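Mucus binding protein (Lactobacillus reuteri, PDB 3I57) probably helps the bacterium adhere to mucus from its place on the cell wall, this type 2 repeat of the larger protein also showing immunoglobulin-binding activity. Local coordinates at residues S150-V163 and E172-D184. Residues are numbered along the deposited sequence; the frame is centred on the assembly and turned at random.
Sequences SPTIAGYAPSEAVV and EQGPTLTVIYTAD
The Tyr181 ring is sandwiched between Ile153 and Pro158. On one face Ile153 CD1 sits over the middle of the ring, 3.8 Å from its centroid and 9° off the normal, a CH-pi contact; on the opposite face Pro158 CB makes a second, less central one, 3.5 Å from Tyr181 CE2. Tyr156 CB and the carbonyl oxygen of Pro151 lie at the ring's edge. With CG anti to its own carbonyl carbon (chi1 -77°), the ring is directed into the loop 150-158, and Tyr181 OH donates to Pro151 O at 2.6 Å, in the carbonyl plane on a lone pair. A leucine in place of Tyr181 would probably leave Pro151 O without this donor, and Ile153 and Pro158 without the ring faces they each rest on.

Beside it, Val179 CG1 packs on Pro158 CB, while its CG2 slides past Val163 CG2. Ser150 OG also lies against Val179, and donates to Glu160 O at 2.7 Å, tying the two ends of the loop together.

The backbones pair antiparallel: Ala157 and Thr182 exchange two hydrogen bonds, and a straight one runs from Asp184 N to Gly155 O. Where the short strand ends, Ser159 OG takes the N-H of Ile180 at 2.9 Å (170°), and a water links the same hydroxyl to Thr178 O.

Thus 156-158 edges the C-terminal strand 176-183 in the beta-grasp sheet of the Muc B2-like domain, far from the calcium site. Strand 93-104 runs parallel to 176-183; its Tyr104 meets the Tyr156 ring, and Ala110 of strand 109-110 touches both Ile153 and Tyr181.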
loop_
_atom_site.group_PDB
_atom_site.type_symbol
_atom_site.label_atom_id
_atom_site.label_comp_id
_atom_site.label_asym_id
_atom_site.label_seq_id
_atom_site.Cartn_x
_atom_site.Cartn_y
_atom_site.Cartn_z
ATOM N N SER A 150 -6.706 -38.852 1.221
ATOM C CA SER A 150 -7.849 -39.291 0.444
ATOM C C SER A 150 -8.622 -40.336 1.267
ATOM O O SER A 150 -8.018 -41.185 1.940
ATOM C CB SER A 150 -7.390 -39.871 -0.900
ATOM O OG SER A 150 -6.658 -38.891 -1.647
ATOM N N PRO A 151 -9.951 -40.255 1.236
ATOM C CA PRO A 151 -10.749 -41.208 2.006
ATOM C C PRO A 151 -10.600 -42.634 1.520
ATOM O O PRO A 151 -10.316 -42.879 0.347
ATOM C CB PRO A 151 -12.198 -40.745 1.775
ATOM C CG PRO A 151 -12.152 -39.779 0.600
ATOM C CD PRO A 151 -10.766 -39.173 0.650
ATOM N N THR A 152 -10.835 -43.569 2.428
ATOM C CA THR A 152 -10.838 -44.988 2.083
ATOM C C THR A 152 -12.234 -45.394 1.654
ATOM O O THR A 152 -13.201 -45.166 2.370
ATOM C CB THR A 152 -10.399 -45.817 3.282
ATOM O OG1 THR A 152 -9.046 -45.475 3.586
ATOM C CG2 THR A 152 -10.524 -47.334 2.991
ATOM N N ILE A 153 -12.331 -45.953 0.460
ATOM C CA ILE A 153 -13.602 -46.395 -0.083
ATOM C C ILE A 153 -13.470 -47.891 -0.376
ATOM O O ILE A 153 -12.659 -48.300 -1.208
ATOM C CB ILE A 153 -13.961 -45.586 -1.352
ATOM C CG1 ILE A 153 -13.889 -44.085 -1.054
ATOM C CG2 ILE A 153 -15.364 -45.947 -1.882
ATOM C CD1 ILE A 153 -14.346 -43.191 -2.189
ATOM N N ALA A 154 -14.244 -48.713 0.331
ATOM C CA ALA A 154 -14.134 -50.165 0.165
ATOM C C ALA A 154 -14.206 -50.552 -1.300
ATOM O O ALA A 154 -15.096 -50.113 -2.029
ATOM C CB ALA A 154 -15.237 -50.894 0.967
ATOM N N GLY A 155 -13.257 -51.368 -1.731
ATOM C CA GLY A 155 -13.279 -51.912 -3.066
ATOM C C GLY A 155 -12.517 -51.076 -4.062
ATOM O O GLY A 155 -12.454 -51.424 -5.236
ATOM N N TYR A 156 -11.950 -49.965 -3.589
ATOM C CA TYR A 156 -11.250 -49.018 -4.454
ATOM C C TYR A 156 -9.946 -48.510 -3.823
ATOM O O TYR A 156 -9.769 -48.557 -2.611
ATOM C CB TYR A 156 -12.149 -47.818 -4.776
ATOM C CG TYR A 156 -13.349 -48.164 -5.618
ATOM C CD1 TYR A 156 -13.301 -48.047 -6.994
ATOM C CD2 TYR A 156 -14.534 -48.617 -5.036
ATOM C CE1 TYR A 156 -14.402 -48.358 -7.789
ATOM C CE2 TYR A 156 -15.648 -48.925 -5.827
ATOM C CZ TYR A 156 -15.566 -48.794 -7.197
ATOM O OH TYR A 156 -16.644 -49.098 -8.001
ATOM N N ALA A 157 -9.055 -48.014 -4.675
ATOM C CA ALA A 157 -7.800 -47.396 -4.257
ATOM C C ALA A 157 -7.672 -46.048 -4.956
ATOM O O ALA A 157 -7.856 -45.955 -6.164
ATOM C CB ALA A 157 -6.618 -48.266 -4.632
ATOM N N PRO A 158 -7.308 -45.015 -4.200
ATOM C CA PRO A 158 -7.142 -43.685 -4.784
ATOM C C PRO A 158 -5.831 -43.558 -5.579
ATOM O O PRO A 158 -4.849 -44.229 -5.258
ATOM C CB PRO A 158 -7.129 -42.787 -3.552
ATOM C CG PRO A 158 -6.452 -43.642 -2.485
ATOM C CD PRO A 158 -6.938 -45.059 -2.777
ATOM N N SER A 159 -5.811 -42.689 -6.582
ATOM C CA SER A 159 -4.647 -42.452 -7.403
ATOM C C SER A 159 -3.536 -41.800 -6.588
ATOM O O SER A 159 -2.358 -41.962 -6.899
ATOM C CB SER A 159 -5.004 -41.548 -8.574
ATOM O OG SER A 159 -5.662 -40.386 -8.110
ATOM N N GLU A 160 -3.909 -41.074 -5.545
ATOM C CA GLU A 160 -2.919 -40.472 -4.661
ATOM C C GLU A 160 -3.463 -40.541 -3.257
ATOM O O GLU A 160 -4.566 -40.047 -2.976
ATOM C CB GLU A 160 -2.618 -39.016 -5.061
ATOM C CG GLU A 160 -1.461 -38.409 -4.259
ATOM C CD GLU A 160 -1.047 -37.048 -4.813
ATOM O OE1 GLU A 160 -0.087 -36.449 -4.280
ATOM O OE2 GLU A 160 -1.704 -36.580 -5.759
ATOM N N ALA A 161 -2.717 -41.200 -2.383
ATOM C CA ALA A 161 -3.209 -41.480 -1.059
ATOM C C ALA A 161 -3.242 -40.252 -0.160
ATOM O O ALA A 161 -4.182 -40.072 0.603
ATOM C CB ALA A 161 -2.403 -42.632 -0.404
ATOM N N VAL A 162 -2.211 -39.416 -0.269
ATOM C CA VAL A 162 -2.103 -38.209 0.528
ATOM C C VAL A 162 -1.660 -37.107 -0.414
ATOM O O VAL A 162 -0.635 -37.234 -1.084
ATOM C CB VAL A 162 -1.096 -38.380 1.695
ATOM C CG1 VAL A 162 -0.812 -37.070 2.361
ATOM C CG2 VAL A 162 -1.674 -39.346 2.735
ATOM N N VAL A 163 -2.464 -36.050 -0.502
ATOM C CA VAL A 163 -2.161 -34.945 -1.412
ATOM C C VAL A 163 -1.446 -33.825 -0.666
ATOM O O VAL A 163 -2.008 -33.226 0.237
ATOM C CB VAL A 163 -3.453 -34.425 -2.061
ATOM C CG1 VAL A 163 -3.182 -33.207 -2.903
ATOM C CG2 VAL A 163 -4.070 -35.540 -2.896
ATOM N N GLU A 172 -2.672 -16.477 -7.919
ATOM C CA GLU A 172 -3.909 -15.784 -7.562
ATOM C C GLU A 172 -4.938 -16.780 -7.015
ATOM O O GLU A 172 -5.866 -16.390 -6.318
ATOM C CB GLU A 172 -4.461 -15.016 -8.745
ATOM C CG GLU A 172 -5.626 -14.070 -8.380
ATOM C CD GLU A 172 -5.215 -12.951 -7.409
ATOM O OE1 GLU A 172 -3.992 -12.733 -7.194
ATOM O OE2 GLU A 172 -6.135 -12.273 -6.881
ATOM N N GLN A 173 -4.790 -18.063 -7.336
ATOM C CA GLN A 173 -5.649 -19.065 -6.693
ATOM C C GLN A 173 -4.814 -20.281 -6.396
ATOM O O GLN A 173 -3.790 -20.499 -7.054
ATOM C CB GLN A 173 -6.810 -19.453 -7.602
ATOM C CG GLN A 173 -6.347 -20.096 -8.909
ATOM C CD GLN A 173 -7.422 -20.025 -9.986
ATOM O OE1 GLN A 173 -7.793 -18.927 -10.425
ATOM N NE2 GLN A 173 -7.940 -21.192 -10.404
ATOM N N GLY A 174 -5.239 -21.048 -5.396
ATOM C CA GLY A 174 -4.574 -22.310 -5.061
ATOM C C GLY A 174 -4.922 -23.381 -6.079
ATOM O O GLY A 174 -5.700 -23.132 -6.998
ATOM N N PRO A 175 -4.335 -24.578 -5.949
ATOM C CA PRO A 175 -4.534 -25.591 -6.996
ATOM C C PRO A 175 -5.857 -26.298 -6.833
ATOM O O PRO A 175 -6.340 -26.437 -5.712
ATOM C CB PRO A 175 -3.414 -26.599 -6.718
ATOM C CG PRO A 175 -3.221 -26.526 -5.221
ATOM C CD PRO A 175 -3.404 -25.032 -4.900
ATOM N N THR A 176 -6.410 -26.810 -7.929
ATOM C CA THR A 176 -7.600 -27.647 -7.845
ATOM C C THR A 176 -7.274 -28.906 -8.626
ATOM O O THR A 176 -6.822 -28.810 -9.784
ATOM C CB THR A 176 -8.819 -26.949 -8.469
ATOM O OG1 THR A 176 -9.183 -25.811 -7.665
ATOM C CG2 THR A 176 -9.994 -27.915 -8.498
ATOM N N LEU A 177 -7.443 -30.073 -8.013
ATOM C CA LEU A 177 -6.966 -31.297 -8.638
ATOM C C LEU A 177 -7.896 -32.420 -8.298
ATOM O O LEU A 177 -8.712 -32.268 -7.423
ATOM C CB LEU A 177 -5.530 -31.620 -8.188
ATOM C CG LEU A 177 -5.315 -31.921 -6.710
ATOM C CD1 LEU A 177 -5.261 -33.424 -6.439
ATOM C CD2 LEU A 177 -4.014 -31.267 -6.204
ATOM N N THR A 178 -7.804 -33.523 -9.031
ATOM C CA THR A 178 -8.706 -34.641 -8.834
ATOM C C THR A 178 -7.931 -35.915 -8.544
ATOM O O THR A 178 -7.010 -36.260 -9.267
ATOM C CB THR A 178 -9.559 -34.893 -10.096
ATOM O OG1 THR A 178 -10.302 -33.714 -10.412
ATOM C CG2 THR A 178 -10.547 -36.051 -9.829
ATOM N N VAL A 179 -8.320 -36.578 -7.469
ATOM C CA VAL A 179 -7.886 -37.918 -7.111
ATOM C C VAL A 179 -8.939 -38.873 -7.728
ATOM O O VAL A 179 -10.138 -38.611 -7.614
ATOM C CB VAL A 179 -7.815 -38.019 -5.578
ATOM C CG1 VAL A 179 -7.719 -39.473 -5.094
ATOM C CG2 VAL A 179 -6.583 -37.220 -5.052
ATOM N N ILE A 180 -8.483 -39.937 -8.397
ATOM C CA ILE A 180 -9.362 -40.883 -9.118
ATOM C C ILE A 180 -9.311 -42.228 -8.399
ATOM O O ILE A 180 -8.221 -42.674 -8.015
ATOM C CB ILE A 180 -8.858 -41.116 -10.569
ATOM C CG1 ILE A 180 -9.044 -39.866 -11.412
ATOM C CG2 ILE A 180 -9.602 -42.297 -11.224
ATOM C CD1 ILE A 180 -8.473 -39.967 -12.782
ATOM N N TYR A 181 -10.472 -42.858 -8.196
ATOM C CA TYR A 181 -10.553 -44.139 -7.502
ATOM C C TYR A 181 -10.754 -45.255 -8.507
ATOM O O TYR A 181 -11.661 -45.197 -9.350
ATOM C CB TYR A 181 -11.702 -44.172 -6.468
ATOM C CG TYR A 181 -11.375 -43.439 -5.203
ATOM C CD1 TYR A 181 -11.503 -42.050 -5.129
ATOM C CD2 TYR A 181 -10.866 -44.113 -4.105
ATOM C CE1 TYR A 181 -11.164 -41.370 -3.985
ATOM C CE2 TYR A 181 -10.535 -43.444 -2.952
ATOM C CZ TYR A 181 -10.672 -42.064 -2.900
ATOM O OH TYR A 181 -10.323 -41.416 -1.747
ATOM N N THR A 182 -9.884 -46.254 -8.419
ATOM C CA THR A 182 -9.888 -47.378 -9.345
ATOM C C THR A 182 -10.253 -48.652 -8.588
ATOM O O THR A 182 -9.808 -48.877 -7.467
ATOM C CB THR A 182 -8.513 -47.523 -10.021
ATOM O OG1 THR A 182 -8.265 -46.378 -10.854
ATOM C CG2 THR A 182 -8.460 -48.778 -10.879
ATOM N N ALA A 183 -11.080 -49.491 -9.203
ATOM C CA ALA A 183 -11.497 -50.725 -8.552
ATOM C C ALA A 183 -10.327 -51.684 -8.328
ATOM O O ALA A 183 -9.433 -51.780 -9.163
ATOM C CB ALA A 183 -12.631 -51.409 -9.353
ATOM N N ASP A 184 -10.333 -52.351 -7.177
ATOM C CA ASP A 184 -9.358 -53.391 -6.838
ATOM C C ASP A 184 -9.497 -54.592 -7.780
ATOM O O ASP A 184 -10.627 -54.998 -8.078
ATOM C CB ASP A 184 -9.592 -53.886 -5.414
ATOM C CG ASP A 184 -9.239 -52.857 -4.362
ATOM O OD1 ASP A 184 -8.513 -51.879 -4.662
ATOM O OD2 ASP A 184 -9.698 -53.031 -3.225
HETATM O O HOH W 1 -4.778 -38.167 -9.181
#